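Local coordinates for protein D-alanyl transferase DltD (Enterococcus faecalis, PDB 6O93) that probably transfers D-alanine to lipoteichoic acid during cell wall biogenesis in this Gram-positive bacterium, at residues Ile235-Phe246 / Arg341-Trp352. Sequence-based numbering, arbitrary orientation.
Sequences INNNKFEISNGF and RYFMADTIHLGW. With PO4 (phosphate ion), chain G.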
ATOM      1  N   ILE A 235     -18.940  17.737  -3.848  1.00 49.20           N
ATOM      2  CA  ILE A 235     -17.780  18.621  -3.902  1.00 50.65           C
ATOM      3  C   ILE A 235     -18.235  20.047  -4.185  1.00 53.90           C
ATOM      4  O   ILE A 235     -17.498  20.836  -4.788  1.00 54.88           O
ATOM      5  CB  ILE A 235     -16.769  18.148  -4.964  1.00 50.48           C
ATOM      6  CG1 ILE A 235     -17.390  18.205  -6.365  1.00 53.44           C
ATOM      7  CG2 ILE A 235     -16.295  16.736  -4.653  1.00 48.17           C
ATOM      8  CD1 ILE A 235     -16.482  17.682  -7.464  1.00 52.58           C
ATOM      9  N   ASN A 236     -19.441  20.394  -3.737  1.00 55.41           N
ATOM     10  CA  ASN A 236     -20.066  21.651  -4.124  1.00 57.26           C
ATOM     11  C   ASN A 236     -19.777  22.808  -3.172  1.00 55.69           C
ATOM     12  O   ASN A 236     -20.154  23.943  -3.482  1.00 58.48           O
ATOM     13  CB  ASN A 236     -21.585  21.467  -4.245  1.00 60.99           C
ATOM     14  CG  ASN A 236     -22.224  20.983  -2.957  1.00 62.08           C
ATOM     15  OD1 ASN A 236     -21.621  21.050  -1.885  1.00 61.51           O
ATOM     16  ND2 ASN A 236     -23.454  20.495  -3.054  1.00 63.80           N
ATOM     17  N   ASN A 237     -19.127  22.567  -2.033  1.00 50.63           N
ATOM     18  CA  ASN A 237     -18.847  23.637  -1.082  1.00 48.39           C
ATOM     19  C   ASN A 237     -17.488  24.288  -1.306  1.00 45.72           C
ATOM     20  O   ASN A 237     -17.052  25.084  -0.468  1.00 45.27           O
ATOM     21  CB  ASN A 237     -18.949  23.120   0.361  1.00 46.55           C
ATOM     22  CG  ASN A 237     -17.791  22.218   0.756  1.00 43.15           C
ATOM     23  OD1 ASN A 237     -16.845  22.011  -0.004  1.00 41.94           O
ATOM     24  ND2 ASN A 237     -17.861  21.681   1.970  1.00 42.46           N
ATOM     25  N   ASN A 238     -16.815  23.975  -2.409  1.00 45.41           N
ATOM     26  CA  ASN A 238     -15.518  24.564  -2.712  1.00 46.34           C
ATOM     27  C   ASN A 238     -15.276  24.453  -4.211  1.00 48.06           C
ATOM     28  O   ASN A 238     -16.002  23.761  -4.929  1.00 48.82           O
ATOM     29  CB  ASN A 238     -14.396  23.879  -1.924  1.00 43.62           C
ATOM     30  CG  ASN A 238     -14.231  22.421  -2.298  1.00 41.76           C
ATOM     31  OD1 ASN A 238     -13.570  22.093  -3.283  1.00 40.87           O
ATOM     32  ND2 ASN A 238     -14.832  21.535  -1.512  1.00 41.48           N
ATOM     33  N   LYS A 239     -14.233  25.139  -4.674  1.00 49.15           N
ATOM     34  CA  LYS A 239     -13.914  25.215  -6.092  1.00 51.76           C
ATOM     35  C   LYS A 239     -12.793  24.274  -6.510  1.00 48.95           C
ATOM     36  O   LYS A 239     -12.428  24.261  -7.690  1.00 50.08           O
ATOM     37  CB  LYS A 239     -13.532  26.651  -6.468  1.00 56.75           C
ATOM     38  CG  LYS A 239     -12.382  27.217  -5.647  1.00 58.19           C
ATOM     39  CD  LYS A 239     -11.919  28.560  -6.187  1.00 62.27           C
ATOM     40  CE  LYS A 239     -10.839  29.168  -5.305  1.00 62.78           C
ATOM     41  NZ  LYS A 239     -10.284  30.423  -5.885  1.00 65.96           N
ATOM     42  N   PHE A 240     -12.239  23.493  -5.584  1.00 45.37           N
ATOM     43  CA  PHE A 240     -11.114  22.617  -5.880  1.00 42.45           C
ATOM     44  C   PHE A 240     -11.540  21.183  -6.166  1.00 42.52           C
ATOM     45  O   PHE A 240     -10.679  20.305  -6.278  1.00 41.70           O
ATOM     46  CB  PHE A 240     -10.114  22.641  -4.722  1.00 39.03           C
ATOM     47  CG  PHE A 240      -9.598  24.014  -4.402  1.00 38.62           C
ATOM     48  CD1 PHE A 240      -8.583  24.579  -5.153  1.00 38.61           C
ATOM     49  CD2 PHE A 240     -10.130  24.741  -3.349  1.00 38.26           C
ATOM     50  CE1 PHE A 240      -8.107  25.845  -4.862  1.00 39.51           C
ATOM     51  CE2 PHE A 240      -9.658  26.006  -3.054  1.00 38.91           C
ATOM     52  CZ  PHE A 240      -8.646  26.558  -3.811  1.00 39.32           C
ATOM     53  N   GLU A 241     -12.841  20.927  -6.293  1.00 44.56           N
ATOM     54  CA  GLU A 241     -13.359  19.574  -6.506  1.00 45.21           C
ATOM     55  C   GLU A 241     -12.914  18.632  -5.389  1.00 41.29           C
ATOM     56  O   GLU A 241     -12.589  17.467  -5.627  1.00 40.07           O
ATOM     57  CB  GLU A 241     -12.941  19.024  -7.873  1.00 48.34           C
ATOM     58  CG  GLU A 241     -13.633  19.696  -9.052  1.00 53.55           C
ATOM     59  CD  GLU A 241     -13.436  18.941 -10.356  1.00 55.28           C
ATOM     60  OE1 GLU A 241     -12.880  17.822 -10.322  1.00 53.70           O
ATOM     61  OE2 GLU A 241     -13.842  19.466 -11.415  1.00 57.68           O
ATOM     62  N   ILE A 242     -12.903  19.141  -4.158  1.00 39.47           N
ATOM     63  CA  ILE A 242     -12.556  18.359  -2.976  1.00 36.66           C
ATOM     64  C   ILE A 242     -13.836  18.007  -2.233  1.00 36.64           C
ATOM     65  O   ILE A 242     -14.782  18.806  -2.189  1.00 38.08           O
ATOM     66  CB  ILE A 242     -11.580  19.131  -2.067  1.00 35.79           C
ATOM     67  CG1 ILE A 242     -10.242  19.337  -2.784  1.00 34.91           C
ATOM     68  CG2 ILE A 242     -11.377  18.390  -0.750  1.00 34.49           C
ATOM     69  CD1 ILE A 242      -9.304  20.300  -2.079  1.00 35.86           C
ATOM     70  N   SER A 243     -13.872  16.810  -1.649  1.00 35.43           N
ATOM     71  CA  SER A 243     -15.041  16.382  -0.892  1.00 37.41           C
ATOM     72  C   SER A 243     -15.374  17.402   0.191  1.00 37.96           C
ATOM     73  O   SER A 243     -14.483  17.977   0.822  1.00 37.52           O
ATOM     74  CB  SER A 243     -14.797  15.007  -0.268  1.00 38.71           C
ATOM     75  OG  SER A 243     -14.653  14.014  -1.267  1.00 39.76           O
ATOM     76  N   ASN A 244     -16.674  17.621   0.403  1.00 39.13           N
ATOM     77  CA  ASN A 244     -17.119  18.672   1.314  1.00 40.35           C
ATOM     78  C   ASN A 244     -16.533  18.486   2.708  1.00 40.62           C
ATOM     79  O   ASN A 244     -15.968  19.423   3.284  1.00 41.34           O
ATOM     80  CB  ASN A 244     -18.647  18.696   1.376  1.00 41.52           C
ATOM     81  CG  ASN A 244     -19.276  19.164   0.079  1.00 41.83           C
ATOM     82  OD1 ASN A 244     -18.640  19.850  -0.721  1.00 41.04           O
ATOM     83  ND2 ASN A 244     -20.534  18.798  -0.134  1.00 43.57           N
ATOM     84  N   GLY A 245     -16.664  17.283   3.270  1.00 40.19           N
ATOM     85  CA  GLY A 245     -16.155  17.044   4.612  1.00 39.79           C
ATOM     86  C   GLY A 245     -14.659  17.269   4.714  1.00 37.90           C
ATOM     87  O   GLY A 245     -14.181  17.961   5.615  1.00 38.53           O
ATOM     88  N   PHE A 246     -13.900  16.683   3.787  1.00 35.44           N
ATOM     89  CA  PHE A 246     -12.455  16.871   3.778  1.00 33.22           C
ATOM     90  C   PHE A 246     -12.094  18.350   3.699  1.00 34.73           C
ATOM     91  O   PHE A 246     -11.151  18.805   4.359  1.00 34.98           O
ATOM     92  CB  PHE A 246     -11.851  16.100   2.602  1.00 30.68           C
ATOM     93  CG  PHE A 246     -10.346  16.039   2.609  1.00 29.53           C
ATOM     94  CD1 PHE A 246      -9.589  17.116   2.173  1.00 29.06           C
ATOM     95  CD2 PHE A 246      -9.692  14.891   3.027  1.00 28.01           C
ATOM     96  CE1 PHE A 246      -8.207  17.053   2.170  1.00 27.95           C
ATOM     97  CE2 PHE A 246      -8.312  14.824   3.024  1.00 27.51           C
ATOM     98  CZ  PHE A 246      -7.570  15.906   2.594  1.00 27.46           C
ATOM     99  N   ARG A 341     -11.595  15.478 -14.298  1.00 39.58           N
ATOM    100  CA  ARG A 341     -12.549  15.914 -13.289  1.00 41.11           C
ATOM    101  C   ARG A 341     -13.136  14.719 -12.546  1.00 37.97           C
ATOM    102  O   ARG A 341     -13.385  13.662 -13.131  1.00 36.33           O
ATOM    103  CB  ARG A 341     -13.668  16.726 -13.939  1.00 46.52           C
ATOM    104  CG  ARG A 341     -13.172  17.883 -14.792  1.00 51.37           C
ATOM    105  CD  ARG A 341     -14.325  18.639 -15.431  1.00 56.43           C
ATOM    106  NE  ARG A 341     -15.204  19.240 -14.433  1.00 59.79           N
ATOM    107  CZ  ARG A 341     -16.243  20.018 -14.722  1.00 63.75           C
ATOM    108  NH1 ARG A 341     -16.539  20.296 -15.985  1.00 65.43           N
ATOM    109  NH2 ARG A 341     -16.987  20.520 -13.744  1.00 65.21           N
ATOM    110  N   TYR A 342     -13.355  14.897 -11.243  1.00 37.14           N
ATOM    111  CA  TYR A 342     -13.964  13.885 -10.382  1.00 36.28           C
ATOM    112  C   TYR A 342     -13.098  12.635 -10.255  1.00 32.12           C
ATOM    113  O   TYR A 342     -13.578  11.585  -9.815  1.00 30.76           O
ATOM    114  CB  TYR A 342     -15.362  13.507 -10.883  1.00 39.94           C
ATOM    115  CG  TYR A 342     -16.201  14.698 -11.290  1.00 44.26           C
ATOM    116  CD1 TYR A 342     -16.541  15.679 -10.367  1.00 46.44           C
ATOM    117  CD2 TYR A 342     -16.651  14.842 -12.595  1.00 46.53           C
ATOM    118  CE1 TYR A 342     -17.306  16.770 -10.734  1.00 48.60           C
ATOM    119  CE2 TYR A 342     -17.418  15.930 -12.972  1.00 49.18           C
ATOM    120  CZ  TYR A 342     -17.742  16.891 -12.037  1.00 50.47           C
ATOM    121  OH  TYR A 342     -18.504  17.976 -12.407  1.00 53.69           O
ATOM    122  N   PHE A 343     -11.821  12.734 -10.628  1.00 29.57           N
ATOM    123  CA  PHE A 343     -10.913  11.594 -10.538  1.00 26.28           C
ATOM    124  C   PHE A 343     -10.491  11.333  -9.097  1.00 24.68           C
ATOM    125  O   PHE A 343     -10.400  10.175  -8.670  1.00 22.16           O
ATOM    126  CB  PHE A 343      -9.687  11.848 -11.417  1.00 25.06           C
ATOM    127  CG  PHE A 343      -8.977  10.599 -11.862  1.00 22.74           C
ATOM    128  CD1 PHE A 343      -9.411   9.901 -12.977  1.00 22.52           C
ATOM    129  CD2 PHE A 343      -7.865  10.137 -11.182  1.00 21.89           C
ATOM    130  CE1 PHE A 343      -8.756   8.757 -13.400  1.00 20.74           C
ATOM    131  CE2 PHE A 343      -7.204   8.995 -11.599  1.00 20.90           C
ATOM    132  CZ  PHE A 343      -7.652   8.305 -12.712  1.00 20.32           C
ATOM    133  N   MET A 344     -10.239  12.393  -8.339  1.00 25.16           N
ATOM    134  CA  MET A 344      -9.782  12.290  -6.964  1.00 24.94           C
ATOM    135  C   MET A 344     -10.931  12.566  -6.003  1.00 25.97           C
ATOM    136  O   MET A 344     -11.884  13.277  -6.330  1.00 26.43           O
ATOM    137  CB  MET A 344      -8.641  13.277  -6.704  1.00 25.64           C
ATOM    138  CG  MET A 344      -7.487  13.152  -7.683  1.00 25.11           C
ATOM    139  SD  MET A 344      -6.770  11.501  -7.689  1.00 24.96           S
ATOM    140  CE  MET A 344      -5.849  11.513  -6.149  1.00 24.41           C
ATOM    141  N   ALA A 345     -10.831  11.985  -4.807  1.00 26.25           N
ATOM    142  CA  ALA A 345     -11.809  12.258  -3.761  1.00 27.42           C
ATOM    143  C   ALA A 345     -11.517  13.572  -3.056  1.00 26.74           C
ATOM    144  O   ALA A 345     -12.442  14.237  -2.579  1.00 27.95           O
ATOM    145  CB  ALA A 345     -11.830  11.115  -2.743  1.00 28.15           C
ATOM    146  N   ASP A 346     -10.248  13.958  -2.985  1.00 27.17           N
ATOM    147  CA  ASP A 346      -9.858  15.188  -2.314  1.00 28.76           C
ATOM    148  C   ASP A 346      -8.548  15.693  -2.906  1.00 31.25           C
ATOM    149  O   ASP A 346      -8.456  15.891  -4.122  1.00 32.74           O
ATOM    150  CB  ASP A 346      -9.751  14.957  -0.802  1.00 26.63           C
ATOM    151  CG  ASP A 346      -8.990  13.691  -0.457  1.00 23.68           C
ATOM    152  OD1 ASP A 346      -7.817  13.559  -0.869  1.00 22.36           O
ATOM    153  OD2 ASP A 346      -9.568  12.824   0.233  1.00 23.58           O
ATOM    154  N   THR A 347      -7.526  15.895  -2.076  1.00 34.33           N
ATOM    155  CA  THR A 347      -6.285  16.479  -2.568  1.00 37.63           C
ATOM    156  C   THR A 347      -5.369  15.431  -3.187  1.00 36.58           C
ATOM    157  O   THR A 347      -4.773  15.676  -4.241  1.00 38.87           O
ATOM    158  CB  THR A 347      -5.565  17.208  -1.435  1.00 40.90           C
ATOM    159  OG1 THR A 347      -5.447  16.337  -0.303  1.00 41.13           O
ATOM    160  CG2 THR A 347      -6.330  18.464  -1.035  1.00 43.81           C
ATOM    161  N   ILE A 348      -5.252  14.258  -2.566  1.00 32.32           N
ATOM    162  CA  ILE A 348      -4.247  13.288  -2.990  1.00 28.61           C
ATOM    163  C   ILE A 348      -4.809  11.874  -3.059  1.00 24.77           C
ATOM    164  O   ILE A 348      -4.118  10.951  -3.503  1.00 23.90           O
ATOM    165  CB  ILE A 348      -3.028  13.329  -2.048  1.00 29.83           C
ATOM    166  CG1 ILE A 348      -3.451  13.004  -0.612  1.00 29.50           C
ATOM    167  CG2 ILE A 348      -2.353  14.694  -2.109  1.00 30.79           C
ATOM    168  CD1 ILE A 348      -2.284  12.839   0.339  1.00 30.32           C
ATOM    169  N   HIS A 349      -6.053  11.685  -2.628  1.00 24.55           N
ATOM    170  CA  HIS A 349      -6.645  10.357  -2.523  1.00 24.75           C
ATOM    171  C   HIS A 349      -7.546  10.073  -3.720  1.00 23.36           C
ATOM    172  O   HIS A 349      -8.380  10.907  -4.087  1.00 23.61           O
ATOM    173  CB  HIS A 349      -7.440  10.225  -1.224  1.00 27.51           C
ATOM    174  CG  HIS A 349      -6.611  10.421   0.006  1.00 30.69           C
ATOM    175  ND1 HIS A 349      -6.578  11.610   0.701  1.00 32.77           N
ATOM    176  CD2 HIS A 349      -5.774   9.581   0.659  1.00 30.63           C
ATOM    177  CE1 HIS A 349      -5.761  11.493   1.733  1.00 32.31           C
ATOM    178  NE2 HIS A 349      -5.260  10.271   1.730  1.00 31.20           N
ATOM    179  N   LEU A 350      -7.372   8.893  -4.319  1.00 21.23           N
ATOM    180  CA  LEU A 350      -8.227   8.468  -5.418  1.00 21.17           C
ATOM    181  C   LEU A 350      -9.692   8.559  -5.016  1.00 21.89           C
ATOM    182  O   LEU A 350     -10.057   8.326  -3.860  1.00 20.98           O
ATOM    183  CB  LEU A 350      -7.895   7.031  -5.832  1.00 20.24           C
ATOM    184  CG  LEU A 350      -6.600   6.822  -6.618  1.00 20.23           C
ATOM    185  CD1 LEU A 350      -6.241   5.344  -6.658  1.00 20.74           C
ATOM    186  CD2 LEU A 350      -6.735   7.375  -8.027  1.00 20.59           C
ATOM    187  N   GLY A 351     -10.537   8.890  -5.992  1.00 22.89           N
ATOM    188  CA  GLY A 351     -11.950   9.091  -5.772  1.00 23.95           C
ATOM    189  C   GLY A 351     -12.790   8.399  -6.833  1.00 23.31           C
ATOM    190  O   GLY A 351     -12.376   7.420  -7.455  1.00 22.14           O
ATOM    191  N   TRP A 352     -13.988   8.948  -7.034  1.00 24.66           N
ATOM    192  CA  TRP A 352     -15.033   8.319  -7.835  1.00 25.19           C
ATOM    193  C   TRP A 352     -14.519   7.792  -9.170  1.00 25.09           C
ATOM    194  O   TRP A 352     -14.477   6.576  -9.382  1.00 24.64           O
ATOM    195  CB  TRP A 352     -16.175   9.313  -8.065  1.00 26.60           C
ATOM    196  CG  TRP A 352     -16.770   9.831  -6.791  1.00 27.03           C
ATOM    197  CD1 TRP A 352     -17.816   9.296  -6.098  1.00 27.66           C
ATOM    198  CD2 TRP A 352     -16.349  10.984  -6.054  1.00 27.76           C
ATOM    199  NE1 TRP A 352     -18.074  10.044  -4.976  1.00 28.65           N
ATOM    200  CE2 TRP A 352     -17.186  11.087  -4.926  1.00 28.84           C
ATOM    201  CE3 TRP A 352     -15.345  11.940  -6.239  1.00 27.22           C
ATOM    202  CZ2 TRP A 352     -17.051  12.108  -3.987  1.00 29.22           C
ATOM    203  CZ3 TRP A 352     -15.213  12.951  -5.305  1.00 28.10           C
ATOM    204  CH2 TRP A 352     -16.061  13.027  -4.195  1.00 28.85           C
TER
HETATM  205  P   PO4 G 506      -2.274  18.005   0.726  1.00 56.34           P
HETATM  206  O1  PO4 G 506      -1.019  17.325   1.225  1.00 56.76           O
HETATM  207  O2  PO4 G 506      -3.463  17.106   0.971  1.00 56.48           O
HETATM  208  O3  PO4 G 506      -2.138  18.279  -0.752  1.00 55.38           O
HETATM  209  O4  PO4 G 506      -2.473  19.309   1.463  1.00 57.43           O
HETATM  210  O   HOH W   1     -12.590  15.624  -7.647  1.00 27.55           O
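Glu-241 reaches across to Arg-341 and Tyr-342 and meets them with both carboxylate oxygens. OE1 accepts the backbone N-H of Tyr-342 at 3.1 Å, on the syn side but well out of the carboxylate plane; the N-H points nearly straight at it (165°). OE2 forms a salt bridge with Arg-341 NE at the guanidinium edge; its hydrogen bond is weak. Arg-300 pairs with the same oxygen, so two positive charges probably favour the ionised carboxylate.

At the other end, the Phe-246 ring lies against Asp-346. The CB of Asp-346 sits over the ring centre, 3.6 Å from the centroid, in a CH-pi contact. The carboxylate stacks on the ring with the planes 20° apart. CG of Phe-246 stands anti to its backbone N (chi1 -171°), which carries the ring over the aspartate.

Between these ends, Ala-345 O accepts two bonds from Ser-243. The backbone N lies in the carbonyl plane, while OG, 2.6 Å from that oxygen, is tilted from it.

Asp-346 OD1 takes the N-H groups of Ile-348 and His-349 in an Asx motif. It also accepts His-349 ND1 at 2.8 Å, nearly in the imidazole plane. Together with the bond between NE2 and Ser-47 OG, this should hold the ring's rotation. The geometry is consistent with a Ser-His-Asp charge relay, as in SGNH hydrolases, with Phe-246 packed against its acid.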